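Local coordinates for glutathione S-transferase delta (Bombyx mori, PDB 3VK9), which probably catalyses the conjugation of glutathione to electrophilic compounds, working as a homodimeric delta-class transferase, at residues 3-8 / 55-60; 49-54 / 63-68; 99-104 / 159-164. All coordinates share one frame; numbering follows the deposited sequence. Where two conformers were deposited one is given.

Contact 1 of 3, residues 3-8 / 55-60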
loop_
_atom_site.group_PDB
_atom_site.type_symbol
_atom_site.label_atom_id
_atom_site.label_comp_id
_atom_site.label_asym_id
_atom_site.label_seq_id
_atom_site.Cartn_x
_atom_site.Cartn_y
_atom_site.Cartn_z
ATOM N N ILE A 3 -24.398 -5.333 -3.903
ATOM C CA ILE A 3 -23.060 -4.821 -4.131
ATOM C C ILE A 3 -22.311 -5.755 -5.068
ATOM O O ILE A 3 -22.289 -6.974 -4.863
ATOM C CB ILE A 3 -22.284 -4.717 -2.813
ATOM C CG1 ILE A 3 -22.790 -3.549 -1.975
ATOM C CG2 ILE A 3 -20.807 -4.530 -3.077
ATOM C CD1 ILE A 3 -21.888 -3.244 -0.805
ATOM N N ASP A 4 -21.703 -5.183 -6.106
ATOM C CA ASP A 4 -20.999 -5.972 -7.124
ATOM C C ASP A 4 -19.501 -6.074 -6.860
ATOM O O ASP A 4 -18.880 -5.106 -6.438
ATOM C CB ASP A 4 -21.222 -5.367 -8.516
ATOM C CG ASP A 4 -22.689 -5.324 -8.913
ATOM O OD1 ASP A 4 -23.039 -4.486 -9.774
ATOM O OD2 ASP A 4 -23.488 -6.115 -8.353
ATOM N N LEU A 5 -18.936 -7.250 -7.107
ATOM C CA LEU A 5 -17.487 -7.427 -7.102
ATOM C C LEU A 5 -17.028 -7.996 -8.442
ATOM O O LEU A 5 -17.327 -9.137 -8.773
ATOM C CB LEU A 5 -17.047 -8.359 -5.973
ATOM C CG LEU A 5 -15.526 -8.475 -5.835
ATOM C CD1 LEU A 5 -14.972 -7.198 -5.227
ATOM C CD2 LEU A 5 -15.082 -9.691 -5.004
ATOM N N TYR A 6 -16.317 -7.185 -9.215
ATOM C CA TYR A 6 -15.623 -7.664 -10.412
ATOM C C TYR A 6 -14.288 -8.290 -10.031
ATOM O O TYR A 6 -13.487 -7.655 -9.362
ATOM C CB TYR A 6 -15.402 -6.507 -11.377
ATOM C CG TYR A 6 -16.701 -5.911 -11.848
ATOM C CD1 TYR A 6 -17.359 -4.949 -11.089
ATOM C CD2 TYR A 6 -17.286 -6.328 -13.040
ATOM C CE1 TYR A 6 -18.562 -4.400 -11.513
ATOM C CE2 TYR A 6 -18.497 -5.788 -13.465
ATOM C CZ TYR A 6 -19.127 -4.824 -12.697
ATOM O OH TYR A 6 -20.330 -4.279 -13.114
ATOM N N TYR A 7 -14.051 -9.525 -10.477
ATOM C CA TYR A 7 -12.896 -10.295 -10.051
ATOM C C TYR A 7 -12.524 -11.406 -11.051
ATOM O O TYR A 7 -13.273 -11.704 -11.991
ATOM C CB TYR A 7 -13.222 -10.969 -8.705
ATOM C CG TYR A 7 -13.997 -12.259 -8.895
ATOM C CD1 TYR A 7 -15.258 -12.251 -9.480
ATOM C CD2 TYR A 7 -13.448 -13.484 -8.526
ATOM C CE1 TYR A 7 -15.962 -13.437 -9.690
ATOM C CE2 TYR A 7 -14.150 -14.675 -8.723
ATOM C CZ TYR A 7 -15.402 -14.639 -9.305
ATOM O OH TYR A 7 -16.090 -15.807 -9.498
ATOM N N VAL A 8 -11.358 -12.007 -10.825
ATOM C CA VAL A 8 -11.028 -13.326 -11.351
ATOM C C VAL A 8 -10.511 -14.111 -10.153
ATOM O O VAL A 8 -9.896 -13.531 -9.262
ATOM C CB VAL A 8 -9.944 -13.289 -12.463
ATOM C CG1 VAL A 8 -10.491 -12.660 -13.726
ATOM C CG2 VAL A 8 -8.715 -12.551 -11.993
ATOM N N PRO A 55 -9.485 -6.643 -8.040
ATOM C CA PRO A 55 -10.949 -6.586 -8.063
ATOM C C PRO A 55 -11.467 -5.161 -8.188
ATOM O O PRO A 55 -10.745 -4.211 -7.879
ATOM C CB PRO A 55 -11.318 -7.116 -6.680
ATOM C CG PRO A 55 -10.212 -6.601 -5.807
ATOM C CD PRO A 55 -8.965 -6.724 -6.662
ATOM N N THR A 56 -12.718 -5.009 -8.611
ATOM C CA THR A 56 -13.382 -3.718 -8.483
ATOM C C THR A 56 -14.716 -3.928 -7.766
ATOM O O THR A 56 -15.580 -4.688 -8.227
ATOM C CB THR A 56 -13.620 -3.028 -9.860
ATOM O OG1 THR A 56 -12.391 -2.968 -10.597
ATOM C CG2 THR A 56 -14.172 -1.623 -9.684
ATOM N N LEU A 57 -14.866 -3.251 -6.636
ATOM C CA LEU A 57 -16.074 -3.314 -5.827
ATOM C C LEU A 57 -16.986 -2.157 -6.267
ATOM O O LEU A 57 -16.537 -1.020 -6.326
ATOM C CB LEU A 57 -15.667 -3.149 -4.357
ATOM C CG LEU A 57 -16.670 -3.334 -3.202
ATOM C CD1 LEU A 57 -17.550 -2.121 -2.970
ATOM C CD2 LEU A 57 -17.481 -4.594 -3.399
ATOM N N VAL A 58 -18.244 -2.434 -6.602
ATOM C CA VAL A 58 -19.160 -1.352 -6.983
ATOM C C VAL A 58 -20.379 -1.340 -6.079
ATOM O O VAL A 58 -21.195 -2.269 -6.083
ATOM C CB VAL A 58 -19.600 -1.425 -8.456
ATOM C CG1 VAL A 58 -20.512 -0.244 -8.800
ATOM C CG2 VAL A 58 -18.382 -1.437 -9.358
ATOM N N ASP A 59 -20.491 -0.266 -5.304
ATOM C CA ASP A 59 -21.497 -0.163 -4.265
ATOM C C ASP A 59 -22.313 1.101 -4.535
ATOM O O ASP A 59 -22.007 2.173 -4.019
ATOM C CB ASP A 59 -20.816 -0.111 -2.897
ATOM C CG ASP A 59 -21.801 -0.151 -1.753
ATOM O OD1 ASP A 59 -23.010 -0.176 -2.026
ATOM O OD2 ASP A 59 -21.371 -0.142 -0.578
ATOM N N ASP A 60 -23.349 0.956 -5.358
ATOM C CA ASP A 60 -24.083 2.094 -5.894
ATOM C C ASP A 60 -23.140 3.078 -6.586
ATOM O O ASP A 60 -22.494 2.741 -7.582
ATOM C CB ASP A 60 -24.885 2.790 -4.793
ATOM C CG ASP A 60 -25.892 1.861 -4.137
ATOM O OD1 ASP A 60 -26.105 0.746 -4.668
ATOM O OD2 ASP A 60 -26.475 2.245 -3.099
#
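Residues 4-7 and 56-59 run antiparallel with their axes 4.7 Å apart at closest, and pair Asp4 with Val58, Leu5 with Leu57 and Tyr6 with Thr56. They are the two inner strands of the mixed four-stranded sheet in the thioredoxin-like N-terminal domain, and the second strand starts just after Pro55, whose preceding peptide bond is cis, as is characteristic of this fold. Four backbone bonds join them: Asp4 and Val58 exchange one pair, the straighter being Val58 N to Asp4 O at 2.8 Å and 170°, while Tyr6 and Thr56 exchange the other. Leu5 and Leu57 form the non-hydrogen-bonded pair between these two. On their face of the sheet, Leu5 CD1 lies 3.9 Å from Pro55 CB and touches Leu57 CD2 at 4.1 Å; helices 12-24 and 67-78 cover this layer. On the face of Asp4, Tyr6, Thr56 and Val58, Tyr6 OH reaches Lys31 and Thr56 OG1 reaches Tyr45. At the strand end, Asp59 is held by Tyr73 and Lys77 and by Lys90 of the second subunit. With CG turned trans to the Tyr6 carbonyl carbon (chi1 -62°), the ring reaches across to the neighbouring strand and meets it with its edge: CD1 of Tyr6 is 3.4 Å from Thr56 O, which sits in the ring plane, and CE1 of Tyr6 is 3.7 Å from Val58 CG2.

Contact 2 of 3, residues 49-54 / 63-68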
loop_
_atom_site.group_PDB
_atom_site.type_symbol
_atom_site.label_atom_id
_atom_site.label_comp_id
_atom_site.label_asym_id
_atom_site.label_seq_id
_atom_site.Cartn_x
_atom_site.Cartn_y
_atom_site.Cartn_z
ATOM N N ASN A 49 -13.525 1.493 -13.492
ATOM C CA ASN A 49 -12.170 1.450 -12.986
ATOM C C ASN A 49 -11.188 1.811 -14.093
ATOM O O ASN A 49 -10.817 0.955 -14.895
ATOM C CB ASN A 49 -11.847 0.048 -12.448
ATOM C CG ASN A 49 -10.442 -0.044 -11.899
ATOM O OD1 ASN A 49 -9.657 0.895 -12.031
ATOM N ND2 ASN A 49 -10.116 -1.169 -11.271
ATOM N N PRO A 50 -10.770 3.084 -14.142
ATOM C CA PRO A 50 -9.837 3.541 -15.175
ATOM C C PRO A 50 -8.461 2.875 -15.077
ATOM O O PRO A 50 -7.686 2.927 -16.023
ATOM C CB PRO A 50 -9.740 5.052 -14.912
ATOM C CG PRO A 50 -10.232 5.240 -13.498
ATOM C CD PRO A 50 -11.258 4.189 -13.295
ATOM N N GLN A 51 -8.161 2.253 -13.943
ATOM C CA GLN A 51 -6.893 1.545 -13.803
ATOM C C GLN A 51 -7.011 0.132 -14.365
ATOM O O GLN A 51 -6.039 -0.625 -14.369
ATOM C CB GLN A 51 -6.456 1.498 -12.333
ATOM C CG GLN A 51 -4.990 1.141 -12.163
ATOM C CD GLN A 51 -4.449 1.544 -10.814
ATOM O OE1 GLN A 51 -5.128 2.225 -10.036
ATOM N NE2 GLN A 51 -3.213 1.130 -10.524
ATOM N N HIS A 52 -8.211 -0.212 -14.835
ATOM C CA HIS A 52 -8.476 -1.512 -15.448
ATOM C C HIS A 52 -7.838 -2.711 -14.744
ATOM O O HIS A 52 -7.174 -3.528 -15.377
ATOM C CB HIS A 52 -8.159 -1.523 -16.960
ATOM C CG HIS A 52 -6.744 -1.173 -17.318
ATOM N ND1 HIS A 52 -5.708 -2.083 -17.253
ATOM C CD2 HIS A 52 -6.207 -0.035 -17.821
ATOM C CE1 HIS A 52 -4.592 -1.515 -17.666
ATOM N NE2 HIS A 52 -4.865 -0.268 -18.013
ATOM N N THR A 53 -8.070 -2.808 -13.437
ATOM C CA THR A 53 -7.595 -3.931 -12.634
ATOM C C THR A 53 -8.767 -4.654 -11.978
ATOM O O THR A 53 -9.915 -4.183 -12.018
ATOM C CB THR A 53 -6.682 -3.444 -11.501
ATOM O OG1 THR A 53 -7.401 -2.511 -10.684
ATOM C CG2 THR A 53 -5.407 -2.778 -12.066
ATOM N N VAL A 54 -8.470 -5.803 -11.380
ATOM C CA VAL A 54 -9.405 -6.457 -10.470
ATOM C C VAL A 54 -8.709 -6.605 -9.135
ATOM O O VAL A 54 -7.483 -6.672 -9.086
ATOM C CB VAL A 54 -9.851 -7.825 -10.983
ATOM C CG1 VAL A 54 -10.768 -7.661 -12.218
ATOM C CG2 VAL A 54 -8.656 -8.673 -11.316
ATOM N N SER A 63 -17.218 3.196 -6.644
ATOM C CA SER A 63 -16.362 2.182 -7.209
ATOM C C SER A 63 -14.988 2.285 -6.540
ATOM O O SER A 63 -14.366 3.349 -6.554
ATOM C CB SER A 63 -16.253 2.395 -8.723
ATOM O OG SER A 63 -15.275 1.549 -9.287
ATOM N N ILE A 64 -14.511 1.195 -5.941
ATOM C CA ILE A 64 -13.135 1.173 -5.428
ATOM C C ILE A 64 -12.439 -0.135 -5.773
ATOM O O ILE A 64 -13.054 -1.204 -5.733
ATOM C CB ILE A 64 -13.072 1.403 -3.913
ATOM C CG1 ILE A 64 -13.858 0.336 -3.172
ATOM C CG2 ILE A 64 -13.606 2.787 -3.548
ATOM C CD1 ILE A 64 -13.694 0.438 -1.683
ATOM N N TRP A 65 -11.155 -0.057 -6.111
ATOM C CA TRP A 65 -10.481 -1.217 -6.672
ATOM C C TRP A 65 -9.189 -1.704 -5.994
ATOM O O TRP A 65 -8.630 -2.725 -6.391
ATOM C CB TRP A 65 -10.256 -1.027 -8.171
ATOM C CG TRP A 65 -9.499 0.216 -8.562
ATOM C CD1 TRP A 65 -8.144 0.337 -8.723
ATOM C CD2 TRP A 65 -10.058 1.505 -8.878
ATOM N NE1 TRP A 65 -7.829 1.615 -9.111
ATOM C CE2 TRP A 65 -8.980 2.351 -9.213
ATOM C CE3 TRP A 65 -11.355 2.022 -8.899
ATOM C CZ2 TRP A 65 -9.161 3.679 -9.564
ATOM C CZ3 TRP A 65 -11.535 3.348 -9.256
ATOM C CH2 TRP A 65 -10.445 4.160 -9.587
ATOM N N GLU A 66 -8.710 -0.990 -4.989
ATOM C CA GLU A 66 -7.580 -1.500 -4.233
ATOM C C GLU A 66 -8.130 -2.514 -3.230
ATOM O O GLU A 66 -8.913 -2.159 -2.352
ATOM C CB GLU A 66 -6.851 -0.351 -3.537
ATOM C CG GLU A 66 -6.125 0.572 -4.520
ATOM C CD GLU A 66 -4.842 -0.076 -5.082
ATOM O OE1 GLU A 66 -4.341 -1.042 -4.463
ATOM O OE2 GLU A 66 -4.347 0.369 -6.139
ATOM N N SER A 67 -7.726 -3.772 -3.380
ATOM C CA SER A 67 -8.227 -4.849 -2.539
ATOM C C SER A 67 -8.133 -4.433 -1.075
ATOM O O SER A 67 -9.045 -4.670 -0.295
ATOM C CB SER A 67 -7.422 -6.131 -2.762
ATOM O OG SER A 67 -6.050 -5.891 -2.513
ATOM N N ARG A 68 -7.028 -3.795 -0.716
ATOM C CA ARG A 68 -6.774 -3.464 0.688
ATOM C C ARG A 68 -7.640 -2.338 1.233
ATOM O O ARG A 68 -7.846 -2.260 2.437
ATOM C CB ARG A 68 -5.274 -3.228 0.922
ATOM C CG ARG A 68 -4.476 -4.516 0.649
ATOM C CD ARG A 68 -2.987 -4.278 0.474
ATOM N NE ARG A 68 -2.307 -5.473 -0.016
ATOM C CZ ARG A 68 -2.180 -5.779 -1.306
ATOM N NH1 ARG A 68 -2.695 -4.979 -2.244
ATOM N NH2 ARG A 68 -1.557 -6.899 -1.661
HETATM O O HOH W 1 -5.021 2.524 -7.307
HETATM O O HOH W 2 -6.648 -3.036 -8.167
#
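The loop that leads from helix 43-48 toward the cis proline makes a type I turn from Asn49 to His52, and Trp65, just before helix 67-78, packs against that turn. An Asx turn shapes its start, Asn49 OD1 accepting from Gln51 N. The Asn49 amide stacks on the indole with the two planes 25° apart, placing Asn49 OD1 3.2 Å above the plane of the Trp65 ring, over its centre. The amide is kept from turning by Asn49 ND2, which donates to Thr53 OG1 at 3.1 Å and also reaches Thr56. At the ring edge, Trp65 NE1 donates to Gln51 OE1 at 2.9 Å and 163°. The oxygen lies in the indole plane, but the donor stands above the Gln51 carbonyl plane, and amide and ring planes are 83° apart. Pro50 CD touches Trp65 CH2 at 3.8 Å. One water bridges Gln51 OE1 and Glu66 OE2, and a second joins Thr53 OG1 to Trp65 O. Gln51 NE2 goes to Thr105 of the second subunit. Gln51 OE1 thus takes two donors, and the buried Trp65 has its one polar ring hydrogen satisfied and its rotation fixed by that bond and the stacked Asn49 amide.

Contact 3 of 3, residues 99-104 / 159-164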
loop_
_atom_site.group_PDB
_atom_site.type_symbol
_atom_site.label_atom_id
_atom_site.label_comp_id
_atom_site.label_asym_id
_atom_site.label_seq_id
_atom_site.Cartn_x
_atom_site.Cartn_y
_atom_site.Cartn_z
ATOM N N LEU A 99 -0.965 -4.390 6.225
ATOM C CA LEU A 99 -1.525 -4.231 4.881
ATOM C C LEU A 99 -0.549 -3.513 3.938
ATOM O O LEU A 99 -0.369 -3.934 2.794
ATOM C CB LEU A 99 -2.898 -3.538 4.919
ATOM C CG LEU A 99 -4.056 -4.366 5.508
ATOM C CD1 LEU A 99 -5.309 -3.492 5.719
ATOM C CD2 LEU A 99 -4.358 -5.595 4.643
ATOM N N TYR A 100 0.094 -2.450 4.426
ATOM C CA TYR A 100 1.088 -1.737 3.629
ATOM C C TYR A 100 2.359 -2.560 3.387
ATOM O O TYR A 100 2.957 -2.492 2.312
ATOM C CB TYR A 100 1.374 -0.358 4.221
ATOM C CG TYR A 100 0.211 0.556 3.979
ATOM C CD1 TYR A 100 -0.007 1.082 2.704
ATOM C CD2 TYR A 100 -0.706 0.850 4.990
ATOM C CE1 TYR A 100 -1.069 1.898 2.438
ATOM C CE2 TYR A 100 -1.802 1.680 4.729
ATOM C CZ TYR A 100 -1.963 2.196 3.444
ATOM O OH TYR A 100 -3.012 3.006 3.124
ATOM N N PHE A 101 2.734 -3.367 4.370
ATOM C CA PHE A 101 3.811 -4.341 4.196
ATOM C C PHE A 101 3.468 -5.308 3.061
ATOM O O PHE A 101 4.301 -5.621 2.213
ATOM C CB PHE A 101 4.021 -5.118 5.494
ATOM C CG PHE A 101 4.895 -6.333 5.344
ATOM C CD1 PHE A 101 6.286 -6.205 5.218
ATOM C CD2 PHE A 101 4.338 -7.610 5.371
ATOM C CE1 PHE A 101 7.099 -7.332 5.101
ATOM C CE2 PHE A 101 5.140 -8.744 5.243
ATOM C CZ PHE A 101 6.529 -8.597 5.104
ATOM N N ASP A 102 2.232 -5.793 3.067
ATOM C CA ASP A 102 1.747 -6.698 2.037
ATOM C C ASP A 102 1.877 -6.096 0.621
ATOM O O ASP A 102 2.567 -6.657 -0.242
ATOM C CB ASP A 102 0.293 -7.105 2.319
ATOM C CG ASP A 102 -0.245 -8.092 1.286
ATOM O OD1 ASP A 102 0.548 -8.973 0.849
ATOM O OD2 ASP A 102 -1.443 -7.973 0.920
ATOM N N ILE A 103 1.246 -4.952 0.376
ATOM C CA ILE A 103 1.286 -4.378 -0.974
ATOM C C ILE A 103 2.684 -3.864 -1.393
ATOM O O ILE A 103 3.142 -4.136 -2.499
ATOM C CB ILE A 103 0.237 -3.253 -1.167
ATOM C CG1 ILE A 103 0.173 -2.842 -2.647
ATOM C CG2 ILE A 103 0.543 -2.059 -0.255
ATOM C CD1 ILE A 103 -1.002 -1.914 -3.009
ATOM N N GLY A 104 3.350 -3.134 -0.507
ATOM C CA GLY A 104 4.582 -2.441 -0.857
ATOM C C GLY A 104 5.846 -3.268 -0.763
ATOM O O GLY A 104 6.866 -2.950 -1.379
ATOM N N LEU A 159 -5.785 -12.128 6.069
ATOM C CA LEU A 159 -6.470 -12.575 4.870
ATOM C C LEU A 159 -5.802 -12.037 3.591
ATOM O O LEU A 159 -5.647 -12.750 2.599
ATOM C CB LEU A 159 -7.952 -12.171 4.932
ATOM C CG LEU A 159 -8.764 -12.658 6.142
ATOM C CD1 LEU A 159 -10.244 -12.190 6.054
ATOM C CD2 LEU A 159 -8.684 -14.163 6.276
ATOM N N SER A 160 -5.409 -10.776 3.622
ATOM C CA SER A 160 -4.695 -10.180 2.495
ATOM C C SER A 160 -3.314 -10.827 2.346
ATOM O O SER A 160 -2.912 -11.199 1.247
ATOM C CB SER A 160 -4.573 -8.666 2.681
ATOM O OG SER A 160 -3.935 -8.074 1.571
ATOM N N LEU A 161 -2.599 -10.975 3.459
ATOM C CA LEU A 161 -1.261 -11.562 3.409
ATOM C C LEU A 161 -1.280 -13.025 2.986
ATOM O O LEU A 161 -0.370 -13.488 2.292
ATOM C CB LEU A 161 -0.510 -11.399 4.742
ATOM C CG LEU A 161 0.310 -10.102 4.885
ATOM C CD1 LEU A 161 0.729 -9.830 6.343
ATOM C CD2 LEU A 161 1.534 -10.069 3.952
ATOM N N ILE A 162 -2.306 -13.765 3.397
ATOM C CA ILE A 162 -2.318 -15.160 3.027
ATOM C C ILE A 162 -2.648 -15.315 1.554
ATOM O O ILE A 162 -2.100 -16.180 0.894
ATOM C CB ILE A 162 -3.182 -16.069 3.951
ATOM C CG1 ILE A 162 -2.735 -17.529 3.773
ATOM C CG2 ILE A 162 -4.656 -15.922 3.645
ATOM C CD1 ILE A 162 -3.105 -18.441 4.910
ATOM N N ALA A 163 -3.494 -14.434 1.014
ATOM C CA ALA A 163 -3.768 -14.473 -0.416
ATOM C C ALA A 163 -2.477 -14.251 -1.207
ATOM O O ALA A 163 -2.232 -14.917 -2.221
ATOM C CB ALA A 163 -4.826 -13.449 -0.810
ATOM N N SER A 164 -1.647 -13.322 -0.736
ATOM C CA SER A 164 -0.325 -13.105 -1.346
ATOM C C SER A 164 0.618 -14.303 -1.146
ATOM O O SER A 164 1.067 -14.917 -2.118
ATOM C CB SER A 164 0.316 -11.839 -0.781
ATOM O OG SER A 164 -0.484 -10.714 -1.071
#
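Asp102 and Ser160 both extend straight away from their own backbone N, with chi1 at -178° in each, and this carries the carboxylate and the hydroxyl into the interface between helices 89-119 and 156-167. These belong to the all-helical C-terminal domain of the glutathione transferase fold; the segments 99-104 and 159-164 run roughly parallel, at 23°, with their axes 9.5 Å apart. Ser160 OG donates to Asp102 OD2 at 2.6 Å, arriving on the anti side of that oxygen and 29° out of the carboxylate plane. One helical turn later, Ser164 OG donates at 2.8 Å to Asp102 OD1, which accepts on its syn lone pair. Arg68 of helix 67-78 adds a salt bridge to OD2, so this buried carboxylate is held by three groups, and the arginine probably favours its charged form. An asparagine in place of Asp102 is likely to leave Arg68 without its countercharge and one of the two serine hydroxyls without its acceptor. Apolar groups flank the polar cluster. Leu99 CD2 rests against Ser160 CB at 3.7 Å. Leu161 CD2 touches both Asp102 and Phe101, whose ring also meets Phe142 edge-to-face: Leu161 CD2 is 3.6 Å from Asp102 CB and 4.0 Å from Phe101 CD2.

Overall arrangement
Contacts 1 and 2 lie 9 Å apart between centres and interlock along the chain, their segments alternating in the order 3-8, 49-54, 55-60, 63-68. Both belong to the N-terminal domain and meet in its sheet, where strand 56-59 of contact 1 neighbours strand 62-64 of contact 2 and Leu57 N lies 2.9 Å from Ile64 O. Contact 3 comes later, in the helical domain, with its centre about 19 Å from contact 1 and 16 Å from contact 2. Arg68, at the start of helix 67-78, spans the domain boundary to reach contact 3. All three contacts reach the second subunit, contact 1 through Asp59 alone, placing this interdomain junction beside the dimer interface.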